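Local coordinates for protein beta2-microglobulin (Anolis carolinensis, PDB 7CPO) that forms the light chain of the MHC class I complex, pairing with a heavy chain that probably presents peptides to T cells, at residues I37-N42 and R64-K69; E28-P33 and V82-L87. All coordinates share one frame; numbering follows the deposited sequence.

Contact 1: residues I37-N42 and R64-K69; sequences ITLLKN and RLVYAK
Val66 meets both Ile37 and Leu39, one with each of its methyl branches. Val66 CG2 lies 3.5 Å from Ile37 CG2, and Leu39 CD1 is modelled 3.2 Å from Val66 CG1, so short that the exact spacing is doubtful; the leucine and valine side chains run alongside each other, pointing opposite ways. With its CG1 anti to the backbone N (chi1 -177°), Val66 has one methyl turned to each neighbour. Leu39 uses its other branch further along: Leu39 CD2 sits 3.7 Å from Ala68 CB and rests against the carbonyl carbon of Tyr67. At the opposite end, Ile37 CD1 touches the aliphatic CG of Arg64 at 3.8 Å, while the guanidinium of that arginine is engaged elsewhere, its NH1 bonded to Ser52 O. No hydrogen bond links the two strands; the contact is wholly apolar, as expected between the facing sheets of an immunoglobulin sandwich. Behind this first layer, Ile37 and Leu39 both pack on Cys25 and Ile37 also on Cys80, the two halves of the intersheet disulfide, and Val49 flanks Val66. The strand axes pass 7.6 Å apart at 28°. Strand 36-41 pairs with 78-83 in one sheet, whereas 62-70 lies between 21-30 and 49-56 in the other.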
loop_
_atom_site.group_PDB
_atom_site.type_symbol
_atom_site.label_atom_id
_atom_site.label_comp_id
_atom_site.label_asym_id
_atom_site.label_seq_id
_atom_site.Cartn_x
_atom_site.Cartn_y
_atom_site.Cartn_z
ATOM N N ILE B 37 0.021 16.226 0.919
ATOM C CA ILE B 37 1.092 15.989 -0.033
ATOM C C ILE B 37 0.802 16.843 -1.253
ATOM O O ILE B 37 -0.229 16.658 -1.906
ATOM C CB ILE B 37 1.187 14.508 -0.420
ATOM C CG1 ILE B 37 1.558 13.681 0.809
ATOM C CG2 ILE B 37 2.191 14.324 -1.533
ATOM C CD1 ILE B 37 1.025 12.287 0.793
ATOM N N THR B 38 1.704 17.775 -1.555
ATOM C CA THR B 38 1.512 18.741 -2.629
ATOM C C THR B 38 2.652 18.610 -3.627
ATOM O O THR B 38 3.824 18.724 -3.251
ATOM C CB THR B 38 1.446 20.169 -2.083
ATOM O OG1 THR B 38 0.341 20.287 -1.182
ATOM C CG2 THR B 38 1.259 21.156 -3.219
ATOM N N LEU B 39 2.304 18.359 -4.889
ATOM C CA LEU B 39 3.276 18.328 -5.974
ATOM C C LEU B 39 3.627 19.745 -6.384
ATOM O O LEU B 39 2.735 20.554 -6.660
ATOM C CB LEU B 39 2.719 17.585 -7.182
ATOM C CG LEU B 39 2.717 16.069 -7.147
ATOM C CD1 LEU B 39 2.433 15.569 -5.729
ATOM C CD2 LEU B 39 1.696 15.572 -8.153
ATOM N N LEU B 40 4.922 20.039 -6.455
ATOM C CA LEU B 40 5.402 21.368 -6.804
ATOM C C LEU B 40 6.223 21.313 -8.081
ATOM O O LEU B 40 7.045 20.408 -8.267
ATOM C CB LEU B 40 6.245 21.973 -5.688
ATOM C CG LEU B 40 5.561 22.075 -4.331
ATOM C CD1 LEU B 40 6.580 22.435 -3.260
ATOM C CD2 LEU B 40 4.435 23.095 -4.393
ATOM N N LYS B 41 5.970 22.278 -8.962
ATOM C CA LYS B 41 6.806 22.572 -10.122
ATOM C C LYS B 41 7.334 23.985 -9.925
ATOM O O LYS B 41 6.555 24.944 -9.907
ATOM C CB LYS B 41 6.016 22.449 -11.424
ATOM C CG LYS B 41 6.807 22.748 -12.693
ATOM C CD LYS B 41 5.850 22.973 -13.878
ATOM C CE LYS B 41 6.563 22.907 -15.229
ATOM N NZ LYS B 41 5.774 23.562 -16.311
ATOM N N ASN B 42 8.647 24.105 -9.728
ATOM C CA ASN B 42 9.289 25.390 -9.455
ATOM C C ASN B 42 8.607 26.098 -8.286
ATOM O O ASN B 42 8.388 27.310 -8.306
ATOM C CB ASN B 42 9.306 26.271 -10.713
ATOM C CG ASN B 42 10.065 25.630 -11.872
ATOM O OD1 ASN B 42 11.068 24.958 -11.663
ATOM N ND2 ASN B 42 9.581 25.832 -13.095
ATOM N N ARG B 64 0.126 6.457 0.804
ATOM C CA ARG B 64 -0.592 7.416 -0.029
ATOM C C ARG B 64 0.275 7.793 -1.220
ATOM O O ARG B 64 1.445 8.159 -1.053
ATOM C CB ARG B 64 -0.966 8.669 0.769
ATOM C CG ARG B 64 -1.639 9.765 -0.059
ATOM C CD ARG B 64 -3.115 9.469 -0.267
ATOM N NE ARG B 64 -3.881 9.711 0.950
ATOM C CZ ARG B 64 -5.183 9.483 1.068
ATOM N NH1 ARG B 64 -5.868 9.002 0.039
ATOM N NH2 ARG B 64 -5.799 9.745 2.212
ATOM N N LEU B 65 -0.307 7.724 -2.412
ATOM C CA LEU B 65 0.369 8.072 -3.651
ATOM C C LEU B 65 -0.308 9.288 -4.267
ATOM O O LEU B 65 -1.539 9.389 -4.273
ATOM C CB LEU B 65 0.352 6.902 -4.634
ATOM C CG LEU B 65 0.982 7.207 -5.993
ATOM C CD1 LEU B 65 2.515 7.376 -5.899
ATOM C CD2 LEU B 65 0.602 6.118 -6.965
ATOM N N VAL B 66 0.506 10.219 -4.765
ATOM C CA VAL B 66 0.051 11.481 -5.336
ATOM C C VAL B 66 0.816 11.693 -6.626
ATOM O O VAL B 66 2.044 11.556 -6.650
ATOM C CB VAL B 66 0.283 12.658 -4.370
ATOM C CG1 VAL B 66 -0.266 13.943 -4.961
ATOM C CG2 VAL B 66 -0.375 12.375 -3.007
ATOM N N TYR B 67 0.107 12.004 -7.705
ATOM C CA TYR B 67 0.798 12.072 -8.983
ATOM C C TYR B 67 0.062 12.996 -9.943
ATOM O O TYR B 67 -1.090 13.383 -9.720
ATOM C CB TYR B 67 0.982 10.673 -9.588
ATOM C CG TYR B 67 -0.310 9.945 -9.864
ATOM C CD1 TYR B 67 -0.911 10.002 -11.115
ATOM C CD2 TYR B 67 -0.930 9.196 -8.878
ATOM C CE1 TYR B 67 -2.108 9.342 -11.372
ATOM C CE2 TYR B 67 -2.128 8.524 -9.126
ATOM C CZ TYR B 67 -2.709 8.601 -10.374
ATOM O OH TYR B 67 -3.894 7.936 -10.616
ATOM N N ALA B 68 0.762 13.352 -11.024
ATOM C CA ALA B 68 0.258 14.274 -12.031
ATOM C C ALA B 68 1.059 14.093 -13.305
ATOM O O ALA B 68 2.261 13.834 -13.256
ATOM C CB ALA B 68 0.339 15.731 -11.570
ATOM N N LYS B 69 0.376 14.195 -14.439
ATOM C CA LYS B 69 1.058 14.177 -15.719
ATOM C C LYS B 69 1.809 15.491 -15.905
ATOM O O LYS B 69 1.412 16.539 -15.387
ATOM C CB LYS B 69 0.065 13.950 -16.860
ATOM C CG LYS B 69 -0.392 12.492 -17.027
ATOM C CD LYS B 69 -1.011 12.234 -18.411
ATOM C CE LYS B 69 -2.270 13.086 -18.652
ATOM N NZ LYS B 69 -3.547 12.293 -18.638
#

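Contact 2: residues E28-P33 and V82-L87; sequences ESFHPP and VEHITL
His84, with the most surface buried here, reaches across to Pro32 and donates from His84 NE2 to Pro32 O, 3.0 Å away and nearly straight at 162°. The acceptor lies close to the imidazole plane, and the donor is tilted 19° from the carbonyl plane. At the other ring nitrogen, His84 ND1 and Thr86 OG1 are hydrogen-bonded at 2.9 Å, so the two bonds fix the rotation of the ring. His84 CE1 also lies 3.3 Å from His31 O. Phe30 turns its edge toward one face of His84, a T-shaped pair with centroids 5.5 Å apart and planes at 71°; Ile85 CG2 lies over the opposite face, near the rim. Ile85 CG2 also packs on Pro32 CD at 3.6 Å, beside the cis peptide bond joining His31 to Pro32, a feature well known at this position in beta2-microglobulin. The type I turn from His84 to Leu87 brings Ile85 and Thr86 round beside the ring. Pro5, from the N-terminal segment, also touches His84, and Phe62 of strand 62-70 packs on Phe30. The contact thus joins the loop following strand 21-30 to the turn after strand 78-83, with Pro32 also packing on Leu94 of the MHC class I heavy chain.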
loop_
_atom_site.group_PDB
_atom_site.type_symbol
_atom_site.label_atom_id
_atom_site.label_comp_id
_atom_site.label_asym_id
_atom_site.label_seq_id
_atom_site.Cartn_x
_atom_site.Cartn_y
_atom_site.Cartn_z
ATOM N N GLU B 28 4.809 6.613 3.020
ATOM C CA GLU B 28 4.444 5.365 3.656
ATOM C C GLU B 28 5.011 5.367 5.067
ATOM O O GLU B 28 5.790 6.246 5.441
ATOM C CB GLU B 28 4.930 4.160 2.834
ATOM C CG GLU B 28 6.438 3.913 2.834
ATOM C CD GLU B 28 6.786 2.528 2.299
ATOM O OE1 GLU B 28 5.905 1.904 1.678
ATOM O OE2 GLU B 28 7.928 2.057 2.482
ATOM N N SER B 29 4.570 4.396 5.862
ATOM C CA SER B 29 5.101 4.125 7.192
ATOM C C SER B 29 4.743 5.201 8.215
ATOM O O SER B 29 5.401 5.307 9.246
ATOM C CB SER B 29 6.619 3.920 7.133
ATOM O OG SER B 29 6.931 2.889 6.212
ATOM N N PHE B 30 3.686 5.983 7.993
ATOM C CA PHE B 30 3.324 7.064 8.908
ATOM C C PHE B 30 2.027 6.752 9.648
ATOM O O PHE B 30 1.254 5.863 9.285
ATOM C CB PHE B 30 3.197 8.405 8.168
ATOM C CG PHE B 30 2.182 8.400 7.042
ATOM C CD1 PHE B 30 0.874 8.814 7.263
ATOM C CD2 PHE B 30 2.541 7.981 5.763
ATOM C CE1 PHE B 30 -0.059 8.807 6.233
ATOM C CE2 PHE B 30 1.614 7.968 4.729
ATOM C CZ PHE B 30 0.316 8.386 4.967
ATOM N N HIS B 31 1.798 7.526 10.701
ATOM C CA HIS B 31 0.625 7.401 11.540
ATOM C C HIS B 31 0.496 8.658 12.387
ATOM O O HIS B 31 1.514 9.172 12.866
ATOM C CB HIS B 31 0.741 6.162 12.429
ATOM C CG HIS B 31 -0.580 5.654 12.904
ATOM N ND1 HIS B 31 -1.324 6.307 13.866
ATOM C CD2 HIS B 31 -1.302 4.568 12.534
ATOM C CE1 HIS B 31 -2.448 5.644 14.068
ATOM N NE2 HIS B 31 -2.461 4.588 13.272
ATOM N N PRO B 32 -0.717 9.206 12.591
ATOM C CA PRO B 32 -2.058 8.902 12.066
ATOM C C PRO B 32 -2.145 9.169 10.554
ATOM O O PRO B 32 -1.169 9.643 9.983
ATOM C CB PRO B 32 -2.955 9.858 12.860
ATOM C CG PRO B 32 -2.067 11.006 13.166
ATOM C CD PRO B 32 -0.747 10.376 13.487
ATOM N N PRO B 33 -3.277 8.851 9.914
ATOM C CA PRO B 33 -3.320 8.906 8.441
ATOM C C PRO B 33 -3.458 10.299 7.845
ATOM O O PRO B 33 -3.231 10.457 6.637
ATOM C CB PRO B 33 -4.545 8.050 8.099
ATOM C CG PRO B 33 -5.419 8.170 9.320
ATOM C CD PRO B 33 -4.477 8.193 10.471
ATOM N N VAL B 82 5.447 17.631 1.881
ATOM C CA VAL B 82 4.735 16.728 2.783
ATOM C C VAL B 82 4.557 17.422 4.129
ATOM O O VAL B 82 5.539 17.860 4.741
ATOM C CB VAL B 82 5.495 15.402 2.964
ATOM C CG1 VAL B 82 4.785 14.512 3.992
ATOM C CG2 VAL B 82 5.672 14.692 1.624
ATOM N N GLU B 83 3.313 17.505 4.593
ATOM C CA GLU B 83 2.993 18.007 5.925
ATOM C C GLU B 83 2.346 16.899 6.748
ATOM O O GLU B 83 1.454 16.196 6.254
ATOM C CB GLU B 83 2.057 19.208 5.846
ATOM C CG GLU B 83 2.497 20.243 4.856
ATOM C CD GLU B 83 1.374 21.172 4.494
ATOM O OE1 GLU B 83 0.890 21.127 3.341
ATOM O OE2 GLU B 83 0.952 21.930 5.382
ATOM N N HIS B 84 2.782 16.752 8.000
ATOM C CA HIS B 84 2.295 15.678 8.860
ATOM C C HIS B 84 2.535 16.044 10.316
ATOM O O HIS B 84 3.459 16.790 10.639
ATOM C CB HIS B 84 2.976 14.341 8.535
ATOM C CG HIS B 84 2.402 13.173 9.275
ATOM N ND1 HIS B 84 3.115 12.468 10.220
ATOM C CD2 HIS B 84 1.184 12.588 9.211
ATOM C CE1 HIS B 84 2.362 11.497 10.704
ATOM N NE2 HIS B 84 1.187 11.545 10.104
ATOM N N ILE B 85 1.711 15.460 11.194
ATOM C CA ILE B 85 1.742 15.765 12.626
ATOM C C ILE B 85 3.124 15.550 13.231
ATOM O O ILE B 85 3.480 16.201 14.220
ATOM C CB ILE B 85 0.684 14.917 13.357
ATOM C CG1 ILE B 85 0.556 15.339 14.818
ATOM C CG2 ILE B 85 1.030 13.455 13.257
ATOM C CD1 ILE B 85 -0.563 16.297 15.052
ATOM N N THR B 86 3.916 14.632 12.674
ATOM C CA THR B 86 5.269 14.381 13.154
ATOM C C THR B 86 6.298 15.339 12.573
ATOM O O THR B 86 7.458 15.307 12.995
ATOM C CB THR B 86 5.694 12.954 12.816
ATOM O OG1 THR B 86 5.706 12.786 11.386
ATOM C CG2 THR B 86 4.738 11.954 13.456
ATOM N N LEU B 87 5.916 16.168 11.607
ATOM C CA LEU B 87 6.856 17.063 10.942
ATOM C C LEU B 87 6.592 18.490 11.399
ATOM O O LEU B 87 5.624 19.119 10.939
ATOM C CB LEU B 87 6.731 16.954 9.419
ATOM C CG LEU B 87 6.996 15.561 8.846
ATOM C CD1 LEU B 87 6.994 15.594 7.319
ATOM C CD2 LEU B 87 8.299 14.998 9.391
#

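How the contacts relate
Contact 1 packs one sheet of a C1-set immunoglobulin domain on the other; contact 2 joins the loops that leave strands 21-30 and 78-83, one from each sheet. Their centres are about 16 Å apart. Contact 1 lies about 5 Å from the centre of the chain, within the sandwich, whereas contact 2 lies about 12 Å from it, among the loops at one end. Along the chain the order is 28-33, 37-42, 64-69, 82-87, and the segments of contact 1 both fall between those of contact 2. The chain thus leaves strand 21-30 through contact 2 before crossing to the other sheet at strand 36-41. Both contacts adjoin the heavy chain.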